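Local coordinates for putative phosphatase (Bacteroides thetaiotaomicron, PDB 3KYA), which is a putative phosphatase of unestablished activity that binds zinc and joins an IPT/TIG-type domain to what appears to be a six-bladed beta-propeller, at residues A[140-154]-A[157-170]. Residues are numbered along the deposited sequence; the frame is centred on the assembly and turned at random.
Sequences DNGRLAFDPLNKDHL and CYDGHKAIQLIDLK. With ZN (zinc ion), chain X; ZN (zinc ion), chain Y; EDO (1,2-ethanediol), chain H; EDO (1,2-ethanediol), chain L.
H153 and D168 face each other as a non-hydrogen-bonded antiparallel pair and share one zinc ion (chain X), H153 NE2 at 2.1 Å and D168 OD2 at 2.0 Å from the metal. With CG of H153 anti to its carbonyl carbon (chi1 -71°) and CG of D168 anti to its amide (chi1 -167°), the imidazole and carboxylate converge on the metal with planes 77° apart. The ring is sandwiched: L166 CD2 lies 4.3 Å above the H153 ring, and N150 ND2 lies 3.6 Å over the opposite face. N150 OD1 accepts from the amide of D152, an Asx turn, so an alanine here would probably leave that amide without its mate and uncover one face of the H153 ring, which the metal and L166 would still hold.

Tight packing begins one pair further along. L154 and I167 exchange two backbone bonds, the shorter being I167 N to L154 O at 2.7 Å, and their side chains point the same way, CB to CB 4.1 Å. L144 crosses I167 at about a right angle, CD2 to CD1 4.2 Å. L174 of strand 173-178 continues the layer beside I167, and V450, from another sheet, packs on L144 and L154. R143 and C157 pair on strands 141-147 and 157-159, a hairpin consistent with a propeller blade.

Both ends are wet. At the D140 end, water 2 bridges D140 to a second zinc ion (chain Y), donating to D140 OD2 at 2.6 Å; H161 ND1 binds that metal directly, making D140 a second-shell acceptor. At the first zinc, four of six ligands are waters, and water 4 also donates to D168 OD1. Protein ligands on adjacent strands thus fix one side of this metal, and solvent supplies the remaining bonds.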
loop_
_atom_site.group_PDB
_atom_site.type_symbol
_atom_site.label_atom_id
_atom_site.label_comp_id
_atom_site.label_asym_id
_atom_site.label_seq_id
_atom_site.Cartn_x
_atom_site.Cartn_y
_atom_site.Cartn_z
ATOM N N ASP A 140 -23.666 25.584 5.158
ATOM C CA ASP A 140 -23.183 25.438 6.526
ATOM C C ASP A 140 -22.559 24.062 6.686
ATOM O O ASP A 140 -22.854 23.153 5.906
ATOM C CB ASP A 140 -24.329 25.614 7.499
ATOM C CG ASP A 140 -24.947 26.990 7.406
ATOM O OD1 ASP A 140 -24.209 28.001 7.542
ATOM O OD2 ASP A 140 -26.167 27.056 7.190
ATOM N N ASN A 141 -21.667 23.920 7.668
ATOM C CA ASN A 141 -21.030 22.633 7.966
ATOM C C ASN A 141 -22.119 21.591 8.249
ATOM O O ASN A 141 -22.996 21.818 9.094
ATOM C CB ASN A 141 -20.065 22.826 9.146
ATOM C CG ASN A 141 -19.199 21.603 9.445
ATOM O OD1 ASN A 141 -19.691 20.498 9.570
ATOM N ND2 ASN A 141 -17.893 21.831 9.611
ATOM N N GLY A 142 -22.082 20.457 7.544
ATOM C CA GLY A 142 -23.139 19.451 7.692
ATOM C C GLY A 142 -22.719 18.015 7.896
ATOM O O GLY A 142 -21.536 17.686 7.806
ATOM N N ARG A 143 -23.704 17.181 8.244
ATOM C CA ARG A 143 -23.535 15.739 8.395
ATOM C C ARG A 143 -24.675 15.019 7.680
ATOM O O ARG A 143 -25.803 15.509 7.618
ATOM C CB ARG A 143 -23.508 15.323 9.863
ATOM C CG ARG A 143 -22.316 15.869 10.643
ATOM C CD ARG A 143 -20.993 15.276 10.151
ATOM N NE ARG A 143 -19.893 15.655 11.028
ATOM C CZ ARG A 143 -19.281 16.838 11.024
ATOM N NH1 ARG A 143 -19.641 17.803 10.184
ATOM N NH2 ARG A 143 -18.290 17.057 11.872
ATOM N N LEU A 144 -24.373 13.836 7.177
ATOM C CA LEU A 144 -25.313 13.041 6.404
ATOM C C LEU A 144 -25.754 11.754 7.097
ATOM O O LEU A 144 -24.984 11.145 7.844
ATOM C CB LEU A 144 -24.654 12.675 5.066
ATOM C CG LEU A 144 -24.313 13.791 4.078
ATOM C CD1 LEU A 144 -23.489 13.225 2.898
ATOM C CD2 LEU A 144 -25.570 14.513 3.557
ATOM N N ALA A 145 -26.991 11.320 6.829
ATOM C CA ALA A 145 -27.489 10.040 7.357
ATOM C C ALA A 145 -28.658 9.497 6.551
ATOM O O ALA A 145 -29.611 10.229 6.275
ATOM C CB ALA A 145 -27.898 10.171 8.848
ATOM N N PHE A 146 -28.566 8.237 6.134
ATOM C CA PHE A 146 -29.676 7.575 5.451
ATOM C C PHE A 146 -30.770 7.134 6.417
ATOM O O PHE A 146 -30.487 6.753 7.547
ATOM C CB PHE A 146 -29.257 6.254 4.782
ATOM C CG PHE A 146 -28.364 6.393 3.577
ATOM C CD1 PHE A 146 -28.836 6.968 2.407
ATOM C CD2 PHE A 146 -27.072 5.882 3.596
ATOM C CE1 PHE A 146 -28.022 7.063 1.282
ATOM C CE2 PHE A 146 -26.254 5.987 2.478
ATOM C CZ PHE A 146 -26.727 6.574 1.330
ATOM N N ASP A 147 -32.018 7.118 5.944
ATOM C CA ASP A 147 -33.093 6.475 6.682
ATOM C C ASP A 147 -32.781 4.966 6.587
ATOM O O ASP A 147 -32.738 4.431 5.484
ATOM C CB ASP A 147 -34.440 6.799 6.040
ATOM C CG ASP A 147 -35.632 6.149 6.752
ATOM O OD1 ASP A 147 -35.454 5.183 7.516
ATOM O OD2 ASP A 147 -36.785 6.605 6.509
ATOM N N PRO A 148 -32.537 4.281 7.730
ATOM C CA PRO A 148 -32.210 2.846 7.637
ATOM C C PRO A 148 -33.274 2.001 6.942
ATOM O O PRO A 148 -32.943 0.940 6.426
ATOM C CB PRO A 148 -32.030 2.417 9.106
ATOM C CG PRO A 148 -31.737 3.681 9.850
ATOM C CD PRO A 148 -32.508 4.755 9.127
ATOM N N LEU A 149 -34.526 2.471 6.893
ATOM C CA LEU A 149 -35.586 1.726 6.247
ATOM C C LEU A 149 -35.762 2.110 4.774
ATOM O O LEU A 149 -36.538 1.479 4.080
ATOM C CB LEU A 149 -36.914 1.934 6.979
ATOM C CG LEU A 149 -36.925 1.680 8.479
ATOM C CD1 LEU A 149 -38.364 1.848 9.010
ATOM C CD2 LEU A 149 -36.371 0.298 8.821
ATOM N N ASN A 150 -35.064 3.135 4.301
ATOM C CA ASN A 150 -35.185 3.566 2.907
ATOM C C ASN A 150 -33.984 4.392 2.490
ATOM O O ASN A 150 -33.914 5.594 2.762
ATOM C CB ASN A 150 -36.492 4.353 2.709
ATOM C CG ASN A 150 -36.692 4.824 1.273
ATOM O OD1 ASN A 150 -35.880 4.547 0.397
ATOM N ND2 ASN A 150 -37.778 5.540 1.034
ATOM N N LYS A 151 -33.022 3.746 1.835
ATOM C CA LYS A 151 -31.788 4.428 1.437
ATOM C C LYS A 151 -31.956 5.429 0.272
ATOM O O LYS A 151 -30.991 6.063 -0.128
ATOM C CB LYS A 151 -30.621 3.432 1.213
ATOM C CG LYS A 151 -30.069 2.903 2.546
ATOM C CD LYS A 151 -28.727 2.195 2.409
ATOM C CE LYS A 151 -28.841 0.931 1.644
ATOM N NZ LYS A 151 -27.536 0.208 1.607
ATOM N N ASP A 152 -33.176 5.569 -0.255
ATOM C CA ASP A 152 -33.488 6.636 -1.198
ATOM C C ASP A 152 -33.590 7.970 -0.425
ATOM O O ASP A 152 -33.529 9.049 -1.032
ATOM C CB ASP A 152 -34.821 6.402 -1.923
ATOM C CG ASP A 152 -34.801 5.206 -2.860
ATOM O OD1 ASP A 152 -33.714 4.794 -3.297
ATOM O OD2 ASP A 152 -35.903 4.715 -3.212
ATOM N N HIS A 153 -33.775 7.899 0.896
ATOM C CA HIS A 153 -33.907 9.098 1.715
ATOM C C HIS A 153 -32.630 9.401 2.472
ATOM O O HIS A 153 -32.290 8.696 3.427
ATOM C CB HIS A 153 -35.087 8.999 2.682
ATOM C CG HIS A 153 -36.424 9.074 2.010
ATOM N ND1 HIS A 153 -37.608 8.824 2.674
ATOM C CD2 HIS A 153 -36.762 9.328 0.721
ATOM C CE1 HIS A 153 -38.616 8.964 1.833
ATOM N NE2 HIS A 153 -38.128 9.262 0.641
ATOM N N LEU A 154 -31.926 10.434 2.004
ATOM C CA LEU A 154 -30.671 10.889 2.589
ATOM C C LEU A 154 -30.908 12.222 3.303
ATOM O O LEU A 154 -31.234 13.242 2.661
ATOM C CB LEU A 154 -29.607 11.044 1.501
ATOM C CG LEU A 154 -28.235 11.520 1.968
ATOM C CD1 LEU A 154 -27.641 10.555 3.026
ATOM C CD2 LEU A 154 -27.299 11.671 0.767
ATOM N N CYS A 157 -28.162 17.405 8.166
ATOM C CA CYS A 157 -28.329 18.364 9.242
ATOM C C CYS A 157 -27.148 19.318 9.196
ATOM O O CYS A 157 -26.042 18.953 8.740
ATOM C CB CYS A 157 -28.447 17.697 10.613
ATOM S SG CYS A 157 -27.016 16.772 11.189
ATOM N N TYR A 158 -27.383 20.526 9.693
ATOM C CA TYR A 158 -26.416 21.607 9.593
ATOM C C TYR A 158 -26.145 22.363 10.870
ATOM O O TYR A 158 -27.056 22.681 11.621
ATOM C CB TYR A 158 -26.954 22.677 8.643
ATOM C CG TYR A 158 -27.279 22.237 7.238
ATOM C CD1 TYR A 158 -26.271 22.074 6.298
ATOM C CD2 TYR A 158 -28.592 22.055 6.835
ATOM C CE1 TYR A 158 -26.556 21.711 4.999
ATOM C CE2 TYR A 158 -28.896 21.686 5.518
ATOM C CZ TYR A 158 -27.863 21.501 4.611
ATOM O OH TYR A 158 -28.136 21.141 3.307
ATOM N N ASP A 159 -24.883 22.712 11.063
ATOM C CA ASP A 159 -24.483 23.564 12.146
ATOM C C ASP A 159 -24.614 25.005 11.624
ATOM O O ASP A 159 -23.671 25.539 11.022
ATOM C CB ASP A 159 -23.044 23.220 12.555
ATOM C CG ASP A 159 -22.551 24.017 13.756
ATOM O OD1 ASP A 159 -23.248 24.941 14.225
ATOM O OD2 ASP A 159 -21.431 23.723 14.235
ATOM N N GLY A 160 -25.788 25.616 11.819
ATOM C CA GLY A 160 -26.079 26.996 11.361
ATOM C C GLY A 160 -27.315 27.203 10.469
ATOM O O GLY A 160 -27.565 28.322 10.019
ATOM N N HIS A 161 -28.044 26.123 10.168
ATOM C CA HIS A 161 -29.301 26.158 9.376
ATOM C C HIS A 161 -30.254 25.278 10.177
ATOM O O HIS A 161 -29.978 24.099 10.377
ATOM C CB HIS A 161 -29.092 25.645 7.959
ATOM C CG HIS A 161 -30.294 25.771 7.082
ATOM N ND1 HIS A 161 -30.627 26.945 6.441
ATOM C CD2 HIS A 161 -31.255 24.874 6.751
ATOM C CE1 HIS A 161 -31.729 26.758 5.732
ATOM N NE2 HIS A 161 -32.136 25.513 5.911
ATOM N N LYS A 162 -31.388 25.862 10.590
ATOM C CA LYS A 162 -32.340 25.204 11.513
ATOM C C LYS A 162 -33.425 24.304 10.899
ATOM O O LYS A 162 -34.502 24.161 11.474
ATOM C CB LYS A 162 -33.015 26.238 12.426
ATOM C CG LYS A 162 -33.768 25.571 13.572
ATOM C CD LYS A 162 -34.400 26.550 14.538
ATOM C CE LYS A 162 -35.330 25.809 15.485
ATOM N NZ LYS A 162 -36.087 26.698 16.399
ATOM N N ALA A 163 -33.207 23.834 9.684
ATOM C CA ALA A 163 -34.030 22.782 9.098
ATOM C C ALA A 163 -33.152 21.576 8.769
ATOM O O ALA A 163 -32.003 21.737 8.355
ATOM C CB ALA A 163 -34.750 23.290 7.843
ATOM N N ILE A 164 -33.677 20.381 9.018
ATOM C CA ILE A 164 -33.044 19.140 8.579
ATOM C C ILE A 164 -33.682 18.854 7.216
ATOM O O ILE A 164 -34.901 18.752 7.096
ATOM C CB ILE A 164 -33.261 17.977 9.564
ATOM C CG1 ILE A 164 -32.483 18.229 10.855
ATOM C CG2 ILE A 164 -32.840 16.623 8.931
ATOM C CD1 ILE A 164 -32.799 17.233 11.962
ATOM N N GLN A 165 -32.858 18.762 6.183
ATOM C CA GLN A 165 -33.351 18.555 4.825
ATOM C C GLN A 165 -33.312 17.100 4.384
ATOM O O GLN A 165 -32.549 16.281 4.916
ATOM C CB GLN A 165 -32.549 19.420 3.849
ATOM C CG GLN A 165 -32.744 20.925 4.056
ATOM C CD GLN A 165 -32.071 21.744 2.966
ATOM O OE1 GLN A 165 -30.868 21.615 2.722
ATOM N NE2 GLN A 165 -32.851 22.597 2.301
ATOM N N LEU A 166 -34.181 16.797 3.420
ATOM C CA LEU A 166 -34.274 15.493 2.802
ATOM C C LEU A 166 -33.794 15.592 1.360
ATOM O O LEU A 166 -34.378 16.330 0.552
ATOM C CB LEU A 166 -35.723 14.997 2.798
ATOM C CG LEU A 166 -35.981 13.712 2.008
ATOM C CD1 LEU A 166 -35.136 12.535 2.517
ATOM C CD2 LEU A 166 -37.473 13.368 2.042
ATOM N N ILE A 167 -32.737 14.838 1.059
ATOM C CA ILE A 167 -32.209 14.677 -0.292
ATOM C C ILE A 167 -32.861 13.362 -0.763
ATOM O O ILE A 167 -32.435 12.275 -0.345
ATOM C CB ILE A 167 -30.660 14.580 -0.282
ATOM C CG1 ILE A 167 -30.039 15.830 0.373
ATOM C CG2 ILE A 167 -30.106 14.319 -1.690
ATOM C CD1 ILE A 167 -28.560 15.625 0.896
ATOM N N ASP A 168 -33.911 13.456 -1.591
ATOM C CA ASP A 168 -34.665 12.271 -2.033
ATOM C C ASP A 168 -34.072 11.807 -3.356
ATOM O O ASP A 168 -34.282 12.409 -4.404
ATOM C CB ASP A 168 -36.175 12.563 -2.132
ATOM C CG ASP A 168 -37.024 11.296 -2.285
ATOM O OD1 ASP A 168 -36.572 10.356 -2.968
ATOM O OD2 ASP A 168 -38.160 11.241 -1.734
ATOM N N LEU A 169 -33.291 10.736 -3.280
ATOM C CA LEU A 169 -32.540 10.222 -4.423
ATOM C C LEU A 169 -33.423 9.584 -5.489
ATOM O O LEU A 169 -33.010 9.456 -6.645
ATOM C CB LEU A 169 -31.498 9.213 -3.924
ATOM C CG LEU A 169 -30.507 9.779 -2.902
ATOM C CD1 LEU A 169 -29.627 8.686 -2.278
ATOM C CD2 LEU A 169 -29.651 10.886 -3.540
ATOM N N LYS A 170 -34.626 9.166 -5.110
ATOM C CA LYS A 170 -35.547 8.540 -6.058
ATOM C C LYS A 170 -36.240 9.576 -6.938
ATOM O O LYS A 170 -36.232 9.439 -8.166
ATOM C CB LYS A 170 -36.608 7.687 -5.342
ATOM C CG LYS A 170 -37.594 6.965 -6.291
ATOM C CD LYS A 170 -38.745 6.335 -5.504
ATOM C CE LYS A 170 -39.730 5.618 -6.403
ATOM N NZ LYS A 170 -40.427 6.515 -7.373
HETATM ZN ZN ZN X . -39.327 9.710 -1.050
HETATM ZN ZN ZN Y . -29.754 28.858 6.514
HETATM C C1 EDO H . -33.732 -0.999 3.564
HETATM O O1 EDO H . -34.140 -2.015 2.639
HETATM C C2 EDO H . -32.888 0.079 2.879
HETATM O O2 EDO H . -33.595 0.689 1.782
HETATM C C1 EDO L . -40.183 4.780 5.510
HETATM O O1 EDO L . -41.357 4.049 5.153
HETATM C C2 EDO L . -39.259 4.850 4.313
HETATM O O2 EDO L . -39.642 5.925 3.445
HETATM O O HOH W 1 -25.428 30.068 8.933
HETATM O O HOH W 2 -27.800 29.008 6.486
HETATM O O HOH W 3 -21.215 26.057 9.489
HETATM O O HOH W 4 -38.614 8.597 -2.375
HETATM O O HOH W 5 -40.706 8.080 -0.621
HETATM O O HOH W 6 -40.395 11.004 -0.189
HETATM O O HOH W 7 -41.020 10.432 -2.419
#